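Local coordinates for glutathione transferase gst1-6 (Anopheles dirus, PDB 1V2A), which probably detoxifies xenobiotics as a homodimeric glutathione transferase, joining the thiol of glutathione to electrophilic substrates and releasing, in the halide case, a halide anion, at residues P52-N57 and V68-E73; E123-L128 and L167-E172; C156-V161 and A186-Y191. One frame throughout, in Å; residues are numbered along the deposited sequence.

Contact 1 of 3, residues P52-N57 and V68-E73; sequences PTLVDN and VLYLVE
Leu54 meets Tyr70 and Leu71 where a strand of the N-terminal domain is covered by a helix, and the contact divides into an apolar part and a polar part. In the apolar part a single methyl does the touching. Leu54 CD2 stands 3.8 Å from Tyr70 CD2 and 3.8 Å from Leu71 CD2, so it rests against two consecutive helix residues. The leucine chain runs at about a right angle to the tyrosine and more aslant to Leu71. With CG of Leu54 swung opposite the backbone N (chi1 179°), the branch reaches out from the strand to the helix. Ile67, on the same helix, adds to this cover, while Leu71 also packs on Leu18 of helix 13-22.

The polar part lies farther along the strand. Tyr70 OH donates a weak hydrogen bond to Asp56 OD2 over 3.2 Å. The oxygen sits at the ring edge, near the ring plane, yet the carboxylate itself is turned 81° from that plane. Tyr75 OH also bonds to Asp56 OD2 and is the stronger partner, so two phenols converge on one buried carboxylate oxygen and probably stabilise its negative charge.

The axes of strand 53-56 and of the helical segment 68-73 come within 10.7 Å, and their chain directions differ by 30°. Pro52, which follows a cis peptide bond and touches the bound glutathione sulfonic acid, leads into this strand. The arrangement is that of the thioredoxin-like glutathione-binding domain, whose beta-beta-alpha half follows the cis-proline.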
ATOM      1  N   PRO B  52      -6.145   8.366   9.188  1.00 22.33           N
ATOM      2  CA  PRO B  52      -5.715   9.756   9.310  1.00 20.97           C
ATOM      3  C   PRO B  52      -5.839  10.605   8.053  1.00 22.05           C
ATOM      4  O   PRO B  52      -5.725  10.108   6.940  1.00 22.12           O
ATOM      5  CB  PRO B  52      -4.269   9.614   9.757  1.00 19.02           C
ATOM      6  CG  PRO B  52      -3.835   8.400   9.008  1.00 19.00           C
ATOM      7  CD  PRO B  52      -4.984   7.456   9.195  1.00 19.38           C
ATOM      8  N   THR B  53      -6.067  11.898   8.261  1.00 25.52           N
ATOM      9  CA  THR B  53      -6.174  12.882   7.187  1.00 25.86           C
ATOM     10  C   THR B  53      -5.451  14.124   7.684  1.00 27.05           C
ATOM     11  O   THR B  53      -5.838  14.696   8.701  1.00 27.41           O
ATOM     12  CB  THR B  53      -7.629  13.274   6.888  1.00 25.85           C
ATOM     13  OG1 THR B  53      -8.304  12.176   6.273  1.00 25.49           O
ATOM     14  CG2 THR B  53      -7.675  14.458   5.940  1.00 26.81           C
ATOM     15  N   LEU B  54      -4.406  14.530   6.971  1.00 25.11           N
ATOM     16  CA  LEU B  54      -3.619  15.703   7.338  1.00 25.69           C
ATOM     17  C   LEU B  54      -4.004  16.893   6.456  1.00 27.38           C
ATOM     18  O   LEU B  54      -4.511  16.704   5.355  1.00 29.04           O
ATOM     19  CB  LEU B  54      -2.129  15.393   7.161  1.00 23.44           C
ATOM     20  CG  LEU B  54      -1.093  16.485   7.461  1.00 23.32           C
ATOM     21  CD1 LEU B  54      -1.095  16.789   8.947  1.00 23.24           C
ATOM     22  CD2 LEU B  54       0.298  16.027   7.022  1.00 21.64           C
ATOM     23  N   VAL B  55      -3.783  18.112   6.949  1.00 27.90           N
ATOM     24  CA  VAL B  55      -4.082  19.324   6.185  1.00 29.09           C
ATOM     25  C   VAL B  55      -3.036  20.397   6.507  1.00 30.74           C
ATOM     26  O   VAL B  55      -3.210  21.192   7.422  1.00 33.11           O
ATOM     27  CB  VAL B  55      -5.506  19.872   6.504  1.00 31.18           C
ATOM     28  CG1 VAL B  55      -5.833  21.041   5.578  1.00 28.60           C
ATOM     29  CG2 VAL B  55      -6.550  18.769   6.325  1.00 28.68           C
ATOM     30  N   ASP B  56      -1.941  20.398   5.754  1.00 34.35           N
ATOM     31  CA  ASP B  56      -0.847  21.349   5.946  1.00 34.06           C
ATOM     32  C   ASP B  56      -1.025  22.565   5.037  1.00 34.80           C
ATOM     33  O   ASP B  56      -0.912  22.457   3.816  1.00 35.83           O
ATOM     34  CB  ASP B  56       0.490  20.671   5.626  1.00 33.20           C
ATOM     35  CG  ASP B  56       1.675  21.375   6.267  1.00 35.40           C
ATOM     36  OD1 ASP B  56       1.522  22.545   6.699  1.00 32.32           O
ATOM     37  OD2 ASP B  56       2.762  20.753   6.334  1.00 32.51           O
ATOM     38  N   ASN B  57      -1.295  23.721   5.638  1.00 36.60           N
ATOM     39  CA  ASN B  57      -1.497  24.957   4.890  1.00 36.39           C
ATOM     40  C   ASN B  57      -2.388  24.731   3.680  1.00 35.65           C
ATOM     41  O   ASN B  57      -2.019  25.074   2.554  1.00 35.95           O
ATOM     42  CB  ASN B  57      -0.154  25.542   4.428  1.00 37.42           C
ATOM     43  CG  ASN B  57       0.719  25.992   5.587  1.00 38.58           C
ATOM     44  OD1 ASN B  57       0.282  26.755   6.447  1.00 41.68           O
ATOM     45  ND2 ASN B  57       1.962  25.527   5.609  1.00 38.32           N
ATOM     46  N   VAL B  68       2.837  10.205   6.428  1.00 19.05           N
ATOM     47  CA  VAL B  68       4.154   9.956   6.995  1.00 23.20           C
ATOM     48  C   VAL B  68       5.254  10.444   6.063  1.00 24.33           C
ATOM     49  O   VAL B  68       6.025  11.325   6.420  1.00 27.37           O
ATOM     50  CB  VAL B  68       4.372   8.445   7.278  1.00 22.58           C
ATOM     51  CG1 VAL B  68       5.826   8.173   7.589  1.00 19.43           C
ATOM     52  CG2 VAL B  68       3.515   8.014   8.462  1.00 24.65           C
ATOM     53  N   LEU B  69       5.323   9.872   4.867  1.00 27.88           N
ATOM     54  CA  LEU B  69       6.349  10.248   3.899  1.00 30.54           C
ATOM     55  C   LEU B  69       6.359  11.744   3.577  1.00 28.99           C
ATOM     56  O   LEU B  69       7.401  12.312   3.263  1.00 27.11           O
ATOM     57  CB  LEU B  69       6.176   9.445   2.611  1.00 31.62           C
ATOM     58  CG  LEU B  69       6.241   7.925   2.753  1.00 32.35           C
ATOM     59  CD1 LEU B  69       6.165   7.308   1.361  1.00 34.69           C
ATOM     60  CD2 LEU B  69       7.530   7.508   3.448  1.00 32.41           C
ATOM     61  N   TYR B  70       5.196  12.374   3.657  1.00 26.77           N
ATOM     62  CA  TYR B  70       5.081  13.798   3.395  1.00 28.17           C
ATOM     63  C   TYR B  70       5.762  14.628   4.493  1.00 26.54           C
ATOM     64  O   TYR B  70       6.541  15.533   4.201  1.00 28.32           O
ATOM     65  CB  TYR B  70       3.602  14.191   3.305  1.00 28.00           C
ATOM     66  CG  TYR B  70       3.365  15.685   3.295  1.00 30.92           C
ATOM     67  CD1 TYR B  70       3.475  16.422   2.119  1.00 30.84           C
ATOM     68  CD2 TYR B  70       3.034  16.362   4.468  1.00 32.46           C
ATOM     69  CE1 TYR B  70       3.254  17.801   2.111  1.00 33.98           C
ATOM     70  CE2 TYR B  70       2.815  17.741   4.471  1.00 33.54           C
ATOM     71  CZ  TYR B  70       2.923  18.451   3.294  1.00 33.96           C
ATOM     72  OH  TYR B  70       2.685  19.805   3.294  1.00 36.23           O
ATOM     73  N   LEU B  71       5.459  14.313   5.749  1.00 24.89           N
ATOM     74  CA  LEU B  71       6.014  15.027   6.895  1.00 26.83           C
ATOM     75  C   LEU B  71       7.529  14.907   6.987  1.00 28.64           C
ATOM     76  O   LEU B  71       8.219  15.882   7.292  1.00 29.22           O
ATOM     77  CB  LEU B  71       5.395  14.513   8.201  1.00 22.98           C
ATOM     78  CG  LEU B  71       3.920  14.840   8.472  1.00 26.90           C
ATOM     79  CD1 LEU B  71       3.479  14.132   9.738  1.00 25.94           C
ATOM     80  CD2 LEU B  71       3.718  16.336   8.619  1.00 26.29           C
ATOM     81  N   VAL B  72       8.041  13.704   6.742  1.00 26.70           N
ATOM     82  CA  VAL B  72       9.470  13.474   6.799  1.00 28.31           C
ATOM     83  C   VAL B  72      10.164  14.340   5.748  1.00 31.05           C
ATOM     84  O   VAL B  72      11.079  15.100   6.070  1.00 29.89           O
ATOM     85  CB  VAL B  72       9.815  11.987   6.532  1.00 27.08           C
ATOM     86  CG1 VAL B  72      11.321  11.793   6.560  1.00 27.19           C
ATOM     87  CG2 VAL B  72       9.152  11.105   7.565  1.00 24.18           C
ATOM     88  N   GLU B  73       9.716  14.229   4.499  1.00 31.22           N
ATOM     89  CA  GLU B  73      10.302  14.993   3.397  1.00 34.66           C
ATOM     90  C   GLU B  73      10.204  16.485   3.661  1.00 34.79           C
ATOM     91  O   GLU B  73      11.148  17.229   3.418  1.00 36.81           O
ATOM     92  CB  GLU B  73       9.599  14.655   2.068  1.00 34.61           C
ATOM     93  CG  GLU B  73       9.542  13.147   1.767  1.00 36.30           C
ATOM     94  CD  GLU B  73       9.098  12.815   0.347  1.00 34.65           C
ATOM     95  OE1 GLU B  73       8.007  13.256  -0.083  1.00 35.54           O
ATOM     96  OE2 GLU B  73       9.851  12.098  -0.337  1.00 36.57           O
TER

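Contact 2 of 3, residues E123-L128 and L167-E172; sequences EQMEKL and LKHDLE
His169 turns its CE1 corner to Met125 and Leu128, and these three residues make up the close part of a modest contact between helix 122-141 and the loop before helix 175-185. Met125 approaches at the edge of the imidazole, near its plane, with Met125 CE 4.0 Å from His169 CE1. The thioether chain is folded back at chi2 (-52°) and again at chi3 (-61°), which carries the terminal methyl to the ring although CB does not point there. Methionine and histidine pass one another in opposite directions. Leu128 takes a different side: its CD1 lies over one face of the ring, and its CG is 4.3 Å from His169 CE1. Edge and face are therefore covered by two residues one helical turn apart. Behind Leu128 the packing is continued by Ile107 and Val110 of helix 86-115, and Leu164 lies against His169 from its own loop, so the leucine side is the buried one.

The other side is looser. Met125 is only partly buried, and the loop soon passes into exposed Asp170 and Glu172, which stay clear of the helix. Asp170 OD1 accepts a weak bond of 3.3 Å from Glu172 N, an Asx turn that bends the backbone locally. Farther on, Glu172 O is held by Arg178 NH1 from helix 175-185, so this end of the loop is tied to the helix that follows it.

No hydrogen bond or salt bridge crosses between the two segments. The histidine offers its CE1 edge to the methionine methyl and one ring face to the leucine, which implies attachment by shape and dispersion.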
ATOM      1  N   GLU B 123      -7.372 -20.819   6.862  1.00 42.79           N
ATOM      2  CA  GLU B 123      -6.537 -20.188   5.845  1.00 43.20           C
ATOM      3  C   GLU B 123      -6.113 -18.809   6.312  1.00 41.31           C
ATOM      4  O   GLU B 123      -4.937 -18.454   6.248  1.00 41.13           O
ATOM      5  CB  GLU B 123      -7.302 -20.049   4.527  1.00 46.42           C
ATOM      6  CG  GLU B 123      -6.460 -19.482   3.385  1.00 50.91           C
ATOM      7  CD  GLU B 123      -7.277 -19.193   2.133  1.00 54.32           C
ATOM      8  OE1 GLU B 123      -8.200 -18.351   2.206  1.00 55.83           O
ATOM      9  OE2 GLU B 123      -6.995 -19.804   1.074  1.00 55.10           O
ATOM     10  N   GLN B 124      -7.089 -18.037   6.778  1.00 38.58           N
ATOM     11  CA  GLN B 124      -6.851 -16.684   7.253  1.00 36.47           C
ATOM     12  C   GLN B 124      -5.832 -16.638   8.383  1.00 35.83           C
ATOM     13  O   GLN B 124      -4.918 -15.809   8.363  1.00 32.76           O
ATOM     14  CB  GLN B 124      -8.172 -16.054   7.694  1.00 34.39           C
ATOM     15  CG  GLN B 124      -9.151 -15.915   6.543  1.00 33.68           C
ATOM     16  CD  GLN B 124     -10.461 -15.274   6.943  1.00 32.79           C
ATOM     17  OE1 GLN B 124     -11.222 -15.827   7.737  1.00 27.99           O
ATOM     18  NE2 GLN B 124     -10.734 -14.096   6.389  1.00 32.72           N
ATOM     19  N   MET B 125      -5.984 -17.526   9.361  1.00 36.42           N
ATOM     20  CA  MET B 125      -5.052 -17.569  10.485  1.00 38.17           C
ATOM     21  C   MET B 125      -3.672 -18.000   9.988  1.00 38.77           C
ATOM     22  O   MET B 125      -2.650 -17.626  10.563  1.00 38.15           O
ATOM     23  CB  MET B 125      -5.539 -18.543  11.564  1.00 39.58           C
ATOM     24  CG  MET B 125      -6.815 -18.133  12.278  1.00 38.48           C
ATOM     25  SD  MET B 125      -6.773 -16.450  12.942  1.00 43.12           S
ATOM     26  CE  MET B 125      -5.410 -16.563  14.071  1.00 41.02           C
ATOM     27  N   GLU B 126      -3.648 -18.775   8.908  1.00 39.09           N
ATOM     28  CA  GLU B 126      -2.387 -19.239   8.351  1.00 40.69           C
ATOM     29  C   GLU B 126      -1.639 -18.114   7.643  1.00 38.58           C
ATOM     30  O   GLU B 126      -0.415 -18.020   7.742  1.00 36.24           O
ATOM     31  CB  GLU B 126      -2.617 -20.397   7.379  1.00 43.48           C
ATOM     32  CG  GLU B 126      -1.324 -20.913   6.773  1.00 49.64           C
ATOM     33  CD  GLU B 126      -1.544 -21.954   5.695  1.00 53.14           C
ATOM     34  OE1 GLU B 126      -1.983 -23.081   6.024  1.00 55.31           O
ATOM     35  OE2 GLU B 126      -1.278 -21.637   4.513  1.00 56.05           O
ATOM     36  N   LYS B 127      -2.364 -17.271   6.915  1.00 37.59           N
ATOM     37  CA  LYS B 127      -1.729 -16.151   6.235  1.00 37.22           C
ATOM     38  C   LYS B 127      -1.278 -15.165   7.300  1.00 37.15           C
ATOM     39  O   LYS B 127      -0.232 -14.526   7.166  1.00 37.60           O
ATOM     40  CB  LYS B 127      -2.696 -15.483   5.252  1.00 39.31           C
ATOM     41  CG  LYS B 127      -2.793 -16.221   3.923  1.00 39.72           C
ATOM     42  CD  LYS B 127      -3.855 -15.647   2.989  1.00 42.50           C
ATOM     43  CE  LYS B 127      -3.544 -14.217   2.525  1.00 42.15           C
ATOM     44  NZ  LYS B 127      -3.927 -13.171   3.517  1.00 41.53           N
ATOM     45  N   LEU B 128      -2.072 -15.054   8.364  1.00 35.57           N
ATOM     46  CA  LEU B 128      -1.748 -14.171   9.477  1.00 34.80           C
ATOM     47  C   LEU B 128      -0.346 -14.592   9.916  1.00 35.29           C
ATOM     48  O   LEU B 128       0.586 -13.792   9.946  1.00 34.38           O
ATOM     49  CB  LEU B 128      -2.733 -14.392  10.631  1.00 34.67           C
ATOM     50  CG  LEU B 128      -2.930 -13.345  11.738  1.00 34.23           C
ATOM     51  CD1 LEU B 128      -1.657 -12.596  12.011  1.00 32.78           C
ATOM     52  CD2 LEU B 128      -4.008 -12.372  11.307  1.00 37.85           C
ATOM     53  N   LEU B 167      -6.685  -9.059  19.642  1.00 35.58           N
ATOM     54  CA  LEU B 167      -6.939 -10.472  19.413  1.00 39.53           C
ATOM     55  C   LEU B 167      -6.175 -11.342  20.393  1.00 41.48           C
ATOM     56  O   LEU B 167      -6.168 -12.564  20.263  1.00 44.07           O
ATOM     57  CB  LEU B 167      -6.533 -10.853  17.985  1.00 37.66           C
ATOM     58  CG  LEU B 167      -7.230 -10.125  16.835  1.00 37.32           C
ATOM     59  CD1 LEU B 167      -6.529 -10.445  15.526  1.00 34.83           C
ATOM     60  CD2 LEU B 167      -8.692 -10.528  16.786  1.00 36.55           C
ATOM     61  N   LYS B 168      -5.531 -10.722  21.374  1.00 43.29           N
ATOM     62  CA  LYS B 168      -4.757 -11.487  22.342  1.00 43.94           C
ATOM     63  C   LYS B 168      -3.892 -12.499  21.601  1.00 42.96           C
ATOM     64  O   LYS B 168      -3.592 -13.576  22.114  1.00 43.35           O
ATOM     65  CB  LYS B 168      -5.692 -12.200  23.321  1.00 43.64           C
ATOM     66  CG  LYS B 168      -5.798 -11.513  24.659  1.00 43.75           C
ATOM     67  CD  LYS B 168      -6.087 -10.029  24.504  1.00 46.23           C
ATOM     68  CE  LYS B 168      -5.925  -9.313  25.833  1.00 46.12           C
ATOM     69  NZ  LYS B 168      -6.077  -7.845  25.673  1.00 49.13           N
ATOM     70  N   HIS B 169      -3.497 -12.135  20.385  1.00 41.31           N
ATOM     71  CA  HIS B 169      -2.666 -12.999  19.561  1.00 40.47           C
ATOM     72  C   HIS B 169      -1.323 -13.216  20.244  1.00 41.41           C
ATOM     73  O   HIS B 169      -0.630 -12.259  20.584  1.00 40.27           O
ATOM     74  CB  HIS B 169      -2.443 -12.371  18.186  1.00 37.43           C
ATOM     75  CG  HIS B 169      -1.939 -13.339  17.162  1.00 35.37           C
ATOM     76  ND1 HIS B 169      -2.780 -14.143  16.421  1.00 33.88           N
ATOM     77  CD2 HIS B 169      -0.680 -13.657  16.781  1.00 32.70           C
ATOM     78  CE1 HIS B 169      -2.058 -14.916  15.629  1.00 34.22           C
ATOM     79  NE2 HIS B 169      -0.782 -14.640  15.827  1.00 34.56           N
ATOM     80  N   ASP B 170      -0.955 -14.477  20.434  1.00 43.97           N
ATOM     81  CA  ASP B 170       0.301 -14.816  21.089  1.00 47.55           C
ATOM     82  C   ASP B 170       1.524 -14.570  20.210  1.00 47.77           C
ATOM     83  O   ASP B 170       1.644 -15.137  19.126  1.00 49.04           O
ATOM     84  CB  ASP B 170       0.280 -16.282  21.529  1.00 48.68           C
ATOM     85  CG  ASP B 170       1.578 -16.708  22.192  1.00 50.93           C
ATOM     86  OD1 ASP B 170       1.954 -16.088  23.211  1.00 48.82           O
ATOM     87  OD2 ASP B 170       2.221 -17.661  21.691  1.00 51.31           O
ATOM     88  N   LEU B 171       2.433 -13.730  20.690  1.00 48.34           N
ATOM     89  CA  LEU B 171       3.657 -13.412  19.963  1.00 48.23           C
ATOM     90  C   LEU B 171       4.825 -14.219  20.518  1.00 49.63           C
ATOM     91  O   LEU B 171       5.971 -14.030  20.111  1.00 50.18           O
ATOM     92  CB  LEU B 171       3.976 -11.920  20.076  1.00 46.94           C
ATOM     93  CG  LEU B 171       2.955 -10.939  19.503  1.00 46.55           C
ATOM     94  CD1 LEU B 171       3.503  -9.519  19.599  1.00 45.32           C
ATOM     95  CD2 LEU B 171       2.661 -11.296  18.061  1.00 45.71           C
ATOM     96  N   GLU B 172       4.525 -15.113  21.454  1.00 50.11           N
ATOM     97  CA  GLU B 172       5.547 -15.951  22.066  1.00 49.80           C
ATOM     98  C   GLU B 172       6.395 -16.626  20.999  1.00 47.29           C
ATOM     99  O   GLU B 172       7.619 -16.688  21.116  1.00 49.05           O
ATOM    100  CB  GLU B 172       4.897 -17.017  22.952  1.00 51.63           C
ATOM    101  CG  GLU B 172       5.872 -17.829  23.797  1.00 54.89           C
ATOM    102  CD  GLU B 172       6.799 -18.698  22.970  1.00 56.34           C
ATOM    103  OE1 GLU B 172       6.291 -19.452  22.115  1.00 57.82           O
ATOM    104  OE2 GLU B 172       8.032 -18.633  23.180  1.00 57.84           O
TER

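Contact 3 of 3, residues C156-V161 and A186-Y191; sequences CLLGTV and AEMPDY
With CG set opposite the backbone N in both (chi1 163° and -171°), Leu158 and Tyr191 extend toward each other, and the two come together from opposite directions. Met188 differs, with CG lying opposite the carbonyl carbon (chi1 -60°), and it runs antiparallel past the leucine.

Both methyls of Leu158 are used. Leu158 CD2 points into the angle between Met188 and Tyr191, 4.2 Å from Met188 CG and 4.1 Å from Tyr191 CE1, and it meets the ring obliquely. The second methyl, Leu158 CD1, reaches the far end of the ring and lies 4.1 Å from Tyr191 OH. That hydroxyl finds its polar partner elsewhere, in a weak hydrogen bond with Arg185 NH1, so the phenol joins an apolar contact along its ring to a polar one at its end. Across the two segments themselves the contact is wholly one of van der Waals packing.

The leucine belongs to helix 152-162, central in the C-terminal domain, and the loop links helix 175-185 to helix 191-206, which Tyr191 begins. Val184 and Arg185 of the former helix also touch Leu158. Leu17 of helix 13-22 packs on both Leu158 and Met188, bringing an N-terminal-domain helix against this corner and making it part of the seam between the two domains.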
ATOM      1  N   CYS B 156       5.479   2.504  11.268  1.00 25.57           N
ATOM      2  CA  CYS B 156       4.210   1.975  10.743  1.00 27.26           C
ATOM      3  C   CYS B 156       3.962   0.527  11.171  1.00 23.90           C
ATOM      4  O   CYS B 156       2.840   0.162  11.525  1.00 26.00           O
ATOM      5  CB  CYS B 156       4.173   2.035   9.208  1.00 24.80           C
ATOM      6  SG  CYS B 156       4.275   3.692   8.478  1.00 27.08           S
ATOM      7  N   LEU B 157       5.002  -0.298  11.121  1.00 21.48           N
ATOM      8  CA  LEU B 157       4.874  -1.702  11.501  1.00 22.86           C
ATOM      9  C   LEU B 157       4.660  -1.864  13.007  1.00 25.64           C
ATOM     10  O   LEU B 157       4.102  -2.869  13.467  1.00 25.25           O
ATOM     11  CB  LEU B 157       6.117  -2.479  11.054  1.00 18.90           C
ATOM     12  CG  LEU B 157       6.213  -2.692   9.537  1.00 18.39           C
ATOM     13  CD1 LEU B 157       7.574  -3.241   9.156  1.00 12.74           C
ATOM     14  CD2 LEU B 157       5.093  -3.635   9.105  1.00 12.57           C
ATOM     15  N   LEU B 158       5.117  -0.876  13.772  1.00 23.65           N
ATOM     16  CA  LEU B 158       4.952  -0.902  15.213  1.00 24.33           C
ATOM     17  C   LEU B 158       3.472  -0.669  15.509  1.00 24.95           C
ATOM     18  O   LEU B 158       2.921  -1.233  16.444  1.00 23.27           O
ATOM     19  CB  LEU B 158       5.797   0.193  15.868  1.00 24.54           C
ATOM     20  CG  LEU B 158       5.417   0.534  17.311  1.00 25.56           C
ATOM     21  CD1 LEU B 158       5.581  -0.707  18.195  1.00 26.59           C
ATOM     22  CD2 LEU B 158       6.291   1.684  17.804  1.00 24.67           C
ATOM     23  N   GLY B 159       2.823   0.160  14.700  1.00 24.93           N
ATOM     24  CA  GLY B 159       1.411   0.409  14.920  1.00 26.46           C
ATOM     25  C   GLY B 159       0.641  -0.860  14.614  1.00 25.14           C
ATOM     26  O   GLY B 159      -0.221  -1.292  15.372  1.00 27.15           O
ATOM     27  N   THR B 160       0.991  -1.473  13.493  1.00 24.51           N
ATOM     28  CA  THR B 160       0.355  -2.692  13.033  1.00 23.12           C
ATOM     29  C   THR B 160       0.486  -3.868  13.982  1.00 23.75           C
ATOM     30  O   THR B 160      -0.478  -4.584  14.219  1.00 23.38           O
ATOM     31  CB  THR B 160       0.933  -3.096  11.678  1.00 21.91           C
ATOM     32  OG1 THR B 160       0.649  -2.057  10.731  1.00 22.59           O
ATOM     33  CG2 THR B 160       0.335  -4.415  11.202  1.00 18.20           C
ATOM     34  N   VAL B 161       1.680  -4.074  14.527  1.00 25.73           N
ATOM     35  CA  VAL B 161       1.891  -5.204  15.421  1.00 26.06           C
ATOM     36  C   VAL B 161       1.220  -5.080  16.785  1.00 24.90           C
ATOM     37  O   VAL B 161       0.694  -6.061  17.288  1.00 22.09           O
ATOM     38  CB  VAL B 161       3.395  -5.485  15.614  1.00 25.61           C
ATOM     39  CG1 VAL B 161       3.594  -6.685  16.529  1.00 24.92           C
ATOM     40  CG2 VAL B 161       4.037  -5.750  14.263  1.00 26.68           C
ATOM     41  N   ALA B 186      11.645   2.014  22.542  1.00 35.48           N
ATOM     42  CA  ALA B 186      12.670   2.644  23.362  1.00 35.68           C
ATOM     43  C   ALA B 186      13.216   3.847  22.609  1.00 35.63           C
ATOM     44  O   ALA B 186      13.903   4.684  23.182  1.00 35.30           O
ATOM     45  CB  ALA B 186      13.794   1.662  23.662  1.00 34.84           C
ATOM     46  N   GLU B 187      12.902   3.936  21.321  1.00 36.44           N
ATOM     47  CA  GLU B 187      13.379   5.053  20.518  1.00 34.98           C
ATOM     48  C   GLU B 187      12.277   6.056  20.188  1.00 35.49           C
ATOM     49  O   GLU B 187      12.533   7.089  19.567  1.00 37.57           O
ATOM     50  CB  GLU B 187      14.054   4.534  19.244  1.00 35.77           C
ATOM     51  CG  GLU B 187      15.188   3.552  19.537  1.00 35.06           C
ATOM     52  CD  GLU B 187      16.068   3.276  18.335  1.00 35.75           C
ATOM     53  OE1 GLU B 187      16.897   2.343  18.409  1.00 34.86           O
ATOM     54  OE2 GLU B 187      15.942   3.996  17.322  1.00 36.46           O
ATOM     55  N   MET B 188      11.047   5.757  20.597  1.00 36.13           N
ATOM     56  CA  MET B 188       9.937   6.686  20.371  1.00 37.82           C
ATOM     57  C   MET B 188       9.882   7.576  21.620  1.00 40.09           C
ATOM     58  O   MET B 188       9.800   7.078  22.740  1.00 41.47           O
ATOM     59  CB  MET B 188       8.607   5.937  20.211  1.00 32.15           C
ATOM     60  CG  MET B 188       8.546   4.962  19.051  1.00 28.60           C
ATOM     61  SD  MET B 188       8.563   5.747  17.423  1.00 28.33           S
ATOM     62  CE  MET B 188      10.306   5.547  16.933  1.00 28.35           C
ATOM     63  N   PRO B 189       9.944   8.904  21.442  1.00 42.86           N
ATOM     64  CA  PRO B 189       9.906   9.858  22.557  1.00 44.44           C
ATOM     65  C   PRO B 189       8.680   9.720  23.463  1.00 45.33           C
ATOM     66  O   PRO B 189       7.548   9.897  23.015  1.00 45.51           O
ATOM     67  CB  PRO B 189       9.950  11.211  21.848  1.00 45.02           C
ATOM     68  CG  PRO B 189      10.762  10.907  20.613  1.00 43.31           C
ATOM     69  CD  PRO B 189      10.152   9.603  20.163  1.00 42.56           C
ATOM     70  N   ASP B 190       8.918   9.422  24.739  1.00 47.27           N
ATOM     71  CA  ASP B 190       7.846   9.254  25.724  1.00 47.75           C
ATOM     72  C   ASP B 190       6.812   8.237  25.255  1.00 46.87           C
ATOM     73  O   ASP B 190       5.623   8.547  25.177  1.00 46.48           O
ATOM     74  CB  ASP B 190       7.133  10.583  25.992  1.00 49.70           C
ATOM     75  CG  ASP B 190       8.082  11.684  26.409  1.00 50.76           C
ATOM     76  OD1 ASP B 190       8.985  11.418  27.231  1.00 50.63           O
ATOM     77  OD2 ASP B 190       7.911  12.822  25.921  1.00 51.41           O
ATOM     78  N   TYR B 191       7.256   7.021  24.952  1.00 45.35           N
ATOM     79  CA  TYR B 191       6.337   5.997  24.474  1.00 46.25           C
ATOM     80  C   TYR B 191       5.277   5.580  25.492  1.00 47.25           C
ATOM     81  O   TYR B 191       4.078   5.643  25.208  1.00 45.96           O
ATOM     82  CB  TYR B 191       7.101   4.756  24.030  1.00 42.97           C
ATOM     83  CG  TYR B 191       6.210   3.766  23.324  1.00 42.19           C
ATOM     84  CD1 TYR B 191       5.699   4.040  22.055  1.00 42.88           C
ATOM     85  CD2 TYR B 191       5.850   2.570  23.932  1.00 40.89           C
ATOM     86  CE1 TYR B 191       4.855   3.144  21.408  1.00 43.06           C
ATOM     87  CE2 TYR B 191       5.006   1.672  23.301  1.00 41.28           C
ATOM     88  CZ  TYR B 191       4.513   1.957  22.035  1.00 42.45           C
ATOM     89  OH  TYR B 191       3.711   1.036  21.386  1.00 38.58           O
TER

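Overall arrangement
The three contacts follow the two-domain plan of a glutathione transferase. Contact 1 lies in the thioredoxin-like domain and closes before the other two open; contacts 2 and 3 interleave along the chain, their segments alternating through the helical domain. Contact 1 and contact 2 lie on opposite sides of the chain's centre, with centres 32 Å apart. Contact 3 sits between them, 18 Å from the first and 20 Å from the second, centre to centre. It touches contact 2 where Leu171 CD1 packs at 4.2 Å from Val161 CG1. Helix 152-162 also carries Val152, which packs on helix 64-75 of contact 1, so this one helix links both domains.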